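Local coordinates for ATP phosphoribosyltransferase regulatory subunit (Lactococcus lactis, PDB 1Z7M), which is required for the first step of histidine biosynthesis and may allow feedback regulation of ATP phosphoribosyltransferase activity by histidine, at residues B[38-42]-B[327-331]; B[46-50]-B[121-125]; B[81-85]-B[127-131]; B[105-109]-B[146-150]. All blocks are in the same frame, centred on the assembly; numbering follows the deposited sequence.

In the fold
Three of the four contacts are buried, and interaction 3 is partly open. Interactions 1 and 2 share helix 33-52: its earlier turn packs on helix 327-338 almost wholly by apolar side chains, whereas its later turn meets strand 118-127 through aromatic rings and an arginine beside the second subunit. Interaction 4 sets helix 102-111 against strand 139-148, the sheet neighbour of strand 118-127, and touches interaction 2 where Tyr122 packs on Leu105. Interaction 3 lies where strand 118-127 runs out into a loop; there a backbone hydrogen bond, a lysine chain laid over a ring and a long ion pair are added to the apolar contact of Phe85.

Interaction 1 of 4, residues B[38-42]-B[327-331]; sequences SLRQI and MDTIL
In Leu39, CG stands anti to the backbone N (chi1 -169°), which sends the branch CD2 across to Met327, while the bends of Met327 at chi2 and chi3 (-42° at the latter) fold its methyl CE back toward helix 33-52. The two side chains cross at about a right angle, and Leu39 CD2 sits 3.8 Å from both CB and CE of Met327. The same methyl meets Ile42 tip to tip, CE lying 3.8 Å from Ile42 CG2, and CD1 of that isoleucine is also within reach of it. One turn further along, Leu331 lays its two branches on the other helix: CD2 rests 3.8 Å from Ser38 CB and CD1 is 4.2 Å from Leu39 CB. No hydrogen bond joins the segments; the contact is van der Waals packing of mostly buried, apolar side chains. Tyr141, on strand 139-148, packs against both Leu39 and Met327 and ties both helices to the sheet. The segment axes cross at 112°, their closest approach being 11.1 Å. A long helix packed against a helix that directly follows a sheet strand, here strand 320-326, is consistent with motif 1 and motif 3 of the class II aminoacyl-tRNA synthetase fold.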
# COMPACT_ATOMS: atom_id res chain seq x y z
N SER B 38 -35.36 0.99 5.69
CA SER B 38 -35.56 2.40 6.04
C SER B 38 -34.70 3.28 5.15
O SER B 38 -35.21 4.17 4.48
CB SER B 38 -35.17 2.68 7.49
OG SER B 38 -35.92 1.90 8.38
N LEU B 39 -33.40 3.03 5.15
CA LEU B 39 -32.48 3.81 4.36
C LEU B 39 -32.99 3.94 2.94
O LEU B 39 -33.04 5.04 2.40
CB LEU B 39 -31.08 3.17 4.38
CG LEU B 39 -29.82 3.89 3.84
CD1 LEU B 39 -29.70 3.68 2.35
CD2 LEU B 39 -29.87 5.38 4.19
N ARG B 40 -33.39 2.82 2.34
CA ARG B 40 -33.89 2.87 0.97
C ARG B 40 -35.25 3.57 0.89
O ARG B 40 -35.60 4.15 -0.14
CB ARG B 40 -33.95 1.47 0.37
CG ARG B 40 -32.59 0.76 0.26
CD ARG B 40 -31.55 1.50 -0.59
NE ARG B 40 -30.30 0.75 -0.69
CZ ARG B 40 -29.08 1.30 -0.70
NH1 ARG B 40 -28.96 2.61 -0.59
NH2 ARG B 40 -27.99 0.55 -0.80
N GLN B 41 -36.04 3.52 1.97
CA GLN B 41 -37.33 4.21 1.98
C GLN B 41 -37.03 5.70 1.85
O GLN B 41 -37.40 6.35 0.87
CB GLN B 41 -38.06 3.96 3.30
CG GLN B 41 -39.31 3.10 3.19
CD GLN B 41 -39.83 2.63 4.55
OE1 GLN B 41 -39.86 1.42 4.85
NE2 GLN B 41 -40.24 3.60 5.39
N ILE B 42 -36.35 6.23 2.86
CA ILE B 42 -35.98 7.64 2.89
C ILE B 42 -35.38 8.08 1.57
O ILE B 42 -35.70 9.15 1.07
CB ILE B 42 -35.00 7.89 4.02
CG1 ILE B 42 -35.72 7.64 5.34
CG2 ILE B 42 -34.46 9.29 3.96
CD1 ILE B 42 -34.85 7.72 6.54
N MET B 327 -27.21 9.97 7.52
CA MET B 327 -28.13 8.84 7.60
C MET B 327 -27.87 7.86 8.74
O MET B 327 -28.79 7.24 9.24
CB MET B 327 -28.11 8.09 6.27
CG MET B 327 -28.29 8.96 5.04
SD MET B 327 -29.83 9.94 4.96
CE MET B 327 -31.08 8.76 5.55
N ASP B 328 -26.62 7.70 9.13
CA ASP B 328 -26.33 6.78 10.22
C ASP B 328 -26.93 7.35 11.48
O ASP B 328 -27.55 6.64 12.27
CB ASP B 328 -24.82 6.60 10.39
CG ASP B 328 -24.16 5.98 9.17
OD1 ASP B 328 -24.43 4.78 8.86
OD2 ASP B 328 -23.38 6.70 8.51
N THR B 329 -26.74 8.65 11.66
CA THR B 329 -27.28 9.32 12.82
C THR B 329 -28.81 9.34 12.74
O THR B 329 -29.48 9.17 13.75
CB THR B 329 -26.73 10.76 12.91
OG1 THR B 329 -25.30 10.71 12.98
CG2 THR B 329 -27.27 11.45 14.17
N ILE B 330 -29.35 9.51 11.54
CA ILE B 330 -30.79 9.51 11.37
C ILE B 330 -31.41 8.14 11.68
O ILE B 330 -32.40 8.04 12.40
CB ILE B 330 -31.16 9.99 9.93
CG1 ILE B 330 -30.62 11.41 9.71
CG2 ILE B 330 -32.68 9.97 9.73
CD1 ILE B 330 -30.79 11.96 8.32
N LEU B 331 -30.83 7.07 11.15
CA LEU B 331 -31.38 5.74 11.41
C LEU B 331 -31.23 5.37 12.88
O LEU B 331 -32.09 4.74 13.47
CB LEU B 331 -30.68 4.71 10.53
CG LEU B 331 -30.75 4.89 9.01
CD1 LEU B 331 -29.94 3.80 8.35
CD2 LEU B 331 -32.19 4.85 8.53

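Interaction 2 of 4, residues B[46-50]-B[121-125]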
# COMPACT_ATOMS: atom_id res chain seq x y z
N LEU B 46 -36.53 11.19 -0.70
CA LEU B 46 -35.59 12.26 -1.03
C LEU B 46 -35.28 12.32 -2.52
O LEU B 46 -35.04 13.40 -3.06
CB LEU B 46 -34.29 12.12 -0.24
CG LEU B 46 -34.45 12.15 1.28
CD1 LEU B 46 -33.11 12.43 1.90
CD2 LEU B 46 -35.44 13.21 1.68
N ARG B 47 -35.25 11.18 -3.20
CA ARG B 47 -34.98 11.21 -4.64
C ARG B 47 -36.11 11.92 -5.38
O ARG B 47 -35.85 12.73 -6.29
CB ARG B 47 -34.79 9.79 -5.21
CG ARG B 47 -33.37 9.24 -5.06
CD ARG B 47 -32.88 8.59 -6.34
NE ARG B 47 -31.49 8.17 -6.21
CZ ARG B 47 -31.09 7.23 -5.37
NH1 ARG B 47 -31.97 6.63 -4.59
NH2 ARG B 47 -29.80 6.92 -5.29
N LYS B 48 -37.36 11.64 -5.02
CA LYS B 48 -38.48 12.32 -5.68
C LYS B 48 -38.20 13.80 -5.48
O LYS B 48 -38.00 14.56 -6.43
CB LYS B 48 -39.84 11.95 -5.03
CG LYS B 48 -40.15 10.45 -4.93
CD LYS B 48 -41.10 9.89 -6.01
CE LYS B 48 -41.33 8.37 -5.84
NZ LYS B 48 -42.13 7.73 -6.95
N LEU B 49 -38.14 14.20 -4.21
CA LEU B 49 -37.91 15.57 -3.81
C LEU B 49 -36.80 16.30 -4.56
O LEU B 49 -37.01 17.40 -5.06
CB LEU B 49 -37.63 15.61 -2.32
CG LEU B 49 -37.27 16.96 -1.74
CD1 LEU B 49 -38.38 17.97 -2.01
CD2 LEU B 49 -37.02 16.80 -0.24
N PHE B 50 -35.63 15.71 -4.63
CA PHE B 50 -34.50 16.33 -5.31
C PHE B 50 -34.70 16.43 -6.81
O PHE B 50 -34.32 17.41 -7.43
CB PHE B 50 -33.21 15.55 -5.06
CG PHE B 50 -32.75 15.56 -3.62
CD1 PHE B 50 -31.79 14.66 -3.19
CD2 PHE B 50 -33.29 16.47 -2.71
CE1 PHE B 50 -31.37 14.65 -1.88
CE2 PHE B 50 -32.86 16.46 -1.39
CZ PHE B 50 -31.90 15.55 -0.97
N SER B 121 -26.69 16.04 -6.60
CA SER B 121 -27.11 15.29 -5.44
C SER B 121 -26.24 14.03 -5.36
O SER B 121 -25.66 13.61 -6.36
CB SER B 121 -28.59 14.93 -5.52
OG SER B 121 -28.91 14.20 -6.68
N TYR B 122 -26.14 13.45 -4.17
CA TYR B 122 -25.35 12.25 -3.98
C TYR B 122 -25.92 11.35 -2.88
O TYR B 122 -26.40 11.83 -1.85
CB TYR B 122 -23.91 12.62 -3.64
CG TYR B 122 -23.75 13.53 -2.43
CD1 TYR B 122 -23.73 13.01 -1.14
CD2 TYR B 122 -23.60 14.90 -2.59
CE1 TYR B 122 -23.55 13.85 -0.03
CE2 TYR B 122 -23.43 15.74 -1.50
CZ TYR B 122 -23.41 15.21 -0.22
OH TYR B 122 -23.23 16.05 0.85
N PHE B 123 -25.87 10.05 -3.14
CA PHE B 123 -26.36 9.03 -2.21
C PHE B 123 -25.29 7.97 -2.11
O PHE B 123 -25.16 7.12 -2.99
CB PHE B 123 -27.64 8.39 -2.73
CG PHE B 123 -28.75 9.36 -3.02
CD1 PHE B 123 -28.65 10.25 -4.10
CD2 PHE B 123 -29.88 9.39 -2.23
CE1 PHE B 123 -29.66 11.15 -4.37
CE2 PHE B 123 -30.90 10.29 -2.49
CZ PHE B 123 -30.79 11.17 -3.56
N GLY B 124 -24.51 8.02 -1.04
CA GLY B 124 -23.45 7.04 -0.90
C GLY B 124 -22.72 7.23 0.40
O GLY B 124 -23.17 7.97 1.27
N LYS B 125 -21.58 6.56 0.55
CA LYS B 125 -20.84 6.69 1.78
C LYS B 125 -19.39 7.11 1.67
O LYS B 125 -18.74 6.88 0.65
CB LYS B 125 -20.94 5.38 2.56
CG LYS B 125 -20.52 4.19 1.78
CD LYS B 125 -20.51 2.93 2.64
CE LYS B 125 -21.90 2.49 3.04
NZ LYS B 125 -21.85 1.14 3.67
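Phe123 on strand 118-127 is gripped from helix 33-52 by three side chains, two of them apolar and one charged. On the buried side, Phe50 CD1 comes within 3.6 Å of Phe123 CZ, the two rings inclined at 52° in neither a stack nor an edge-to-face pair, and Phe50 CD1 also lies 4.0 Å from Ser121 CB. Leu46 makes a loose contact, its CB at the edge of the Phe123 ring, 4.5 Å from CE2. Behind this part stand Ile143 and Ile145 of the neighbouring strand and Val166 of helix 152-169.

The side nearer solvent belongs to the partly exposed Arg47, yet its stack is still close. A bend at chi2 (-135°) swings its chain over one face of Phe123, so that CG lies 3.6 Å from CZ and the guanidinium spreads flat above the ring. Arg47 CZ is 3.9 Å from the ring centroid, with the two planes 19° apart, a cation-pi stack. Its NE forms a salt bridge with Glu57, and NH2 approaches Arg40 of the second subunit. The Glu57 carboxylate probably balances the positive charge of both arginines, while the ring fixes the guanidinium's plane.

Interaction 3 of 4, residues B[81-85]-B[127-131]; sequences QEKMF and FRKEK
Lys129 N donates to Lys83 O, and this 2.8 Å bond is the one hydrogen bond between the segments. It is bent, with 139° at the hydrogen, and the donor is tilted 24° from the carbonyl plane. The same oxygen takes a second, weaker approach from Arg128 CA, a CA-H...O contact of 3.3 Å. Further backbone bonds link Phe85 with Leu97, Phe127 with Arg98 and Arg128 with Thr138.

Segment 127-131 starts the loop joining strands 118-127 and 139-148, an antiparallel pair consistent with motif 2 of the class II synthetase fold, and it runs here beside the loop that leads into strand 86-88. From this loop Phe85 offers a ring face to Lys129, whose chain is extended beyond CG; CG lies 3.9 Å from the ring centroid in a CH-pi contact. At the ring edge, in plane, Phe127 O is 3.9 Å from Phe85 CD1. Phe63 of the second subunit stacks on the Phe85 ring as well.

The charged ends are held more loosely. Lys129 NZ lies 5.3 Å from the Phe85 centroid, at most a weak cation-pi attraction. Lys83 NZ and Glu130 OE1 form a long salt bridge of 3.9 Å, and the other carboxylate oxygen has a weak, long ion pair with Arg136. Glu82 OE2 turns instead to the amide of Asn80.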
# COMPACT_ATOMS: atom_id res chain seq x y z
N GLN B 81 -4.88 13.70 7.51
CA GLN B 81 -4.48 12.42 6.94
C GLN B 81 -4.62 11.19 7.79
O GLN B 81 -4.56 10.08 7.28
CB GLN B 81 -3.05 12.47 6.43
CG GLN B 81 -2.96 12.55 4.93
CD GLN B 81 -1.55 12.34 4.41
OE1 GLN B 81 -0.96 11.27 4.61
NE2 GLN B 81 -1.00 13.36 3.74
N GLU B 82 -4.81 11.38 9.08
CA GLU B 82 -4.93 10.26 9.99
C GLU B 82 -6.22 9.46 9.88
O GLU B 82 -6.21 8.25 10.08
CB GLU B 82 -4.79 10.74 11.42
CG GLU B 82 -3.56 11.57 11.67
CD GLU B 82 -3.60 12.23 13.03
OE1 GLU B 82 -2.66 12.99 13.36
OE2 GLU B 82 -4.59 11.99 13.76
N LYS B 83 -7.33 10.11 9.57
CA LYS B 83 -8.61 9.41 9.47
C LYS B 83 -8.89 8.84 8.09
O LYS B 83 -9.98 8.33 7.85
CB LYS B 83 -9.76 10.34 9.86
CG LYS B 83 -9.67 10.90 11.27
CD LYS B 83 -10.75 11.95 11.48
CE LYS B 83 -10.80 12.43 12.93
NZ LYS B 83 -11.21 11.34 13.88
N MET B 84 -7.92 8.93 7.19
CA MET B 84 -8.08 8.44 5.82
C MET B 84 -7.45 7.09 5.51
O MET B 84 -6.35 6.76 5.96
CB MET B 84 -7.50 9.45 4.84
CG MET B 84 -8.19 10.77 4.82
SD MET B 84 -7.21 11.90 3.87
CE MET B 84 -7.67 13.42 4.63
N PHE B 85 -8.17 6.30 4.71
CA PHE B 85 -7.67 5.00 4.28
C PHE B 85 -6.89 5.25 3.01
O PHE B 85 -7.46 5.69 2.01
CB PHE B 85 -8.81 4.04 3.97
CG PHE B 85 -9.59 3.62 5.16
CD1 PHE B 85 -10.64 4.39 5.62
CD2 PHE B 85 -9.28 2.44 5.83
CE1 PHE B 85 -11.39 3.99 6.72
CE2 PHE B 85 -10.02 2.04 6.93
CZ PHE B 85 -11.08 2.81 7.37
N PHE B 127 -15.60 7.24 3.92
CA PHE B 127 -14.90 6.38 4.86
C PHE B 127 -13.86 7.11 5.69
O PHE B 127 -12.86 7.58 5.16
CB PHE B 127 -14.21 5.25 4.10
CG PHE B 127 -15.10 4.57 3.10
CD1 PHE B 127 -15.23 5.09 1.81
CD2 PHE B 127 -15.84 3.44 3.45
CE1 PHE B 127 -16.09 4.49 0.90
CE2 PHE B 127 -16.70 2.84 2.54
CZ PHE B 127 -16.82 3.36 1.26
N ARG B 128 -14.11 7.20 6.99
CA ARG B 128 -13.20 7.86 7.92
C ARG B 128 -12.84 6.83 8.98
O ARG B 128 -13.62 5.91 9.22
CB ARG B 128 -13.88 9.06 8.60
CG ARG B 128 -14.49 10.09 7.63
CD ARG B 128 -15.59 10.95 8.30
NE ARG B 128 -15.19 12.34 8.54
CZ ARG B 128 -14.93 13.25 7.60
NH1 ARG B 128 -15.02 12.95 6.30
NH2 ARG B 128 -14.57 14.48 7.95
N LYS B 129 -11.68 6.96 9.61
CA LYS B 129 -11.27 6.01 10.65
C LYS B 129 -11.69 6.48 12.03
O LYS B 129 -11.62 7.67 12.33
CB LYS B 129 -9.76 5.83 10.66
CG LYS B 129 -9.23 5.02 9.54
CD LYS B 129 -7.75 4.96 9.65
CE LYS B 129 -7.18 4.06 8.60
NZ LYS B 129 -5.69 4.10 8.65
N GLU B 130 -12.10 5.54 12.87
CA GLU B 130 -12.50 5.87 14.23
C GLU B 130 -11.85 4.89 15.19
O GLU B 130 -11.37 3.85 14.76
CB GLU B 130 -14.03 5.83 14.34
CG GLU B 130 -14.73 6.96 13.58
CD GLU B 130 -14.41 8.35 14.13
OE1 GLU B 130 -14.46 9.33 13.34
OE2 GLU B 130 -14.12 8.49 15.35
N LYS B 131 -11.79 5.20 16.48
CA LYS B 131 -11.15 4.27 17.42
C LYS B 131 -12.00 3.04 17.68
O LYS B 131 -13.23 3.10 17.67
CB LYS B 131 -10.83 5.00 18.72
CG LYS B 131 -9.81 6.09 18.51
CD LYS B 131 -9.23 6.62 19.81
CE LYS B 131 -8.00 7.48 19.50
NZ LYS B 131 -7.36 8.09 20.71

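Interaction 4 of 4, residues B[105-109]-B[146-150]; sequences LVRLY and ELFGE
The ring of Tyr109 carries Phe148 CB on one face, 3.5 Å from its centroid and almost exactly over the centre. This is a CH-pi contact; the two side chains slide past each other in opposite directions, with CB over the ring. The rings themselves meet obliquely, with planes at 32° and centroids 5.1 Å apart, in neither a stack nor a T-shaped pair. Around the Phe148 ring, also from oblique directions, come Tyr109 CB, 3.5 Å from CD1, and Leu105 O, 3.4 Å from CE1, while Val106 CG2 packs on CZ and CE2.

With its CG anti to the backbone N (chi1 -180°), Tyr109 stretches along the strand end, and its OH comes 3.5 Å from Gly149 CA. That hydroxyl has a weak hydrogen bond with Thr116 O. At the other end of the contact Leu105 CD1 lies 3.6 Å from Glu146 CG, the two side chains crossing at about a right angle. The glutamate makes this contact through CG, and its carboxylate is hydrogen-bonded to Tyr307 and weakly to Thr102.

Residues 105-109 of helix 102-111 run at 25° to residues 146-148 of strand 139-148, on one face of the sheet. Leu311 of helix 308-312 packs on Val106, Tyr109 and Phe148 together; from the adjacent strand 118-127, Tyr122 packs on Leu105 and Ala118 on Tyr109.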
# COMPACT_ATOMS: atom_id res chain seq x y z
N LEU B 105 -17.71 16.94 -6.20
CA LEU B 105 -18.81 17.56 -6.90
C LEU B 105 -18.41 18.98 -7.30
O LEU B 105 -18.87 19.51 -8.32
CB LEU B 105 -20.07 17.60 -6.03
CG LEU B 105 -20.64 16.29 -5.48
CD1 LEU B 105 -22.09 16.48 -5.13
CD2 LEU B 105 -20.52 15.20 -6.50
N VAL B 106 -17.57 19.61 -6.49
CA VAL B 106 -17.14 20.95 -6.80
C VAL B 106 -16.18 20.89 -7.98
O VAL B 106 -16.15 21.80 -8.80
CB VAL B 106 -16.44 21.60 -5.61
CG1 VAL B 106 -15.76 22.87 -6.04
CG2 VAL B 106 -17.46 21.92 -4.55
N ARG B 107 -15.41 19.82 -8.07
CA ARG B 107 -14.48 19.65 -9.18
C ARG B 107 -15.27 19.45 -10.48
O ARG B 107 -14.97 20.04 -11.51
CB ARG B 107 -13.57 18.45 -8.94
CG ARG B 107 -12.58 18.17 -10.07
CD ARG B 107 -11.75 16.94 -9.76
NE ARG B 107 -12.58 15.76 -9.54
CZ ARG B 107 -12.23 14.72 -8.80
NH1 ARG B 107 -11.04 14.71 -8.21
NH2 ARG B 107 -13.05 13.69 -8.64
N LEU B 108 -16.30 18.61 -10.40
CA LEU B 108 -17.15 18.33 -11.56
C LEU B 108 -17.66 19.65 -12.13
O LEU B 108 -17.70 19.86 -13.35
CB LEU B 108 -18.33 17.45 -11.15
CG LEU B 108 -19.39 17.20 -12.22
CD1 LEU B 108 -18.74 16.56 -13.42
CD2 LEU B 108 -20.50 16.32 -11.70
N TYR B 109 -18.05 20.56 -11.25
CA TYR B 109 -18.57 21.84 -11.67
C TYR B 109 -17.53 22.67 -12.42
O TYR B 109 -17.88 23.52 -13.24
CB TYR B 109 -19.07 22.60 -10.45
CG TYR B 109 -19.63 23.93 -10.83
CD1 TYR B 109 -20.74 24.03 -11.66
CD2 TYR B 109 -19.01 25.11 -10.42
CE1 TYR B 109 -21.23 25.27 -12.07
CE2 TYR B 109 -19.48 26.36 -10.82
CZ TYR B 109 -20.59 26.43 -11.64
OH TYR B 109 -21.06 27.67 -12.03
N GLU B 146 -25.66 19.98 -3.70
CA GLU B 146 -24.76 21.11 -3.86
C GLU B 146 -25.35 22.06 -4.89
O GLU B 146 -25.85 21.64 -5.93
CB GLU B 146 -23.39 20.65 -4.37
CG GLU B 146 -22.71 19.63 -3.50
CD GLU B 146 -22.29 20.18 -2.15
OE1 GLU B 146 -21.72 21.28 -2.13
OE2 GLU B 146 -22.53 19.51 -1.11
N LEU B 147 -25.31 23.36 -4.60
CA LEU B 147 -25.84 24.33 -5.53
C LEU B 147 -24.68 25.18 -6.03
O LEU B 147 -23.99 25.81 -5.23
CB LEU B 147 -26.88 25.19 -4.82
CG LEU B 147 -28.16 25.40 -5.62
CD1 LEU B 147 -29.08 26.33 -4.85
CD2 LEU B 147 -27.84 25.97 -6.99
N PHE B 148 -24.44 25.20 -7.33
CA PHE B 148 -23.34 25.98 -7.90
C PHE B 148 -23.79 26.92 -9.01
O PHE B 148 -24.59 26.53 -9.86
CB PHE B 148 -22.27 25.06 -8.51
CG PHE B 148 -21.65 24.11 -7.54
CD1 PHE B 148 -21.49 22.77 -7.87
CD2 PHE B 148 -21.19 24.55 -6.30
CE1 PHE B 148 -20.88 21.89 -7.00
CE2 PHE B 148 -20.57 23.67 -5.42
CZ PHE B 148 -20.42 22.34 -5.78
N GLY B 149 -23.26 28.13 -9.02
CA GLY B 149 -23.60 29.08 -10.07
C GLY B 149 -24.76 30.03 -9.82
O GLY B 149 -24.61 31.24 -10.02
N GLU B 150 -25.90 29.49 -9.41
CA GLU B 150 -27.08 30.29 -9.15
C GLU B 150 -26.72 31.53 -8.34
O GLU B 150 -25.68 31.58 -7.69
CB GLU B 150 -28.11 29.46 -8.39
CG GLU B 150 -29.51 30.07 -8.30
CD GLU B 150 -30.22 30.07 -9.65
OE1 GLU B 150 -30.44 28.97 -10.21
OE2 GLU B 150 -30.56 31.18 -10.14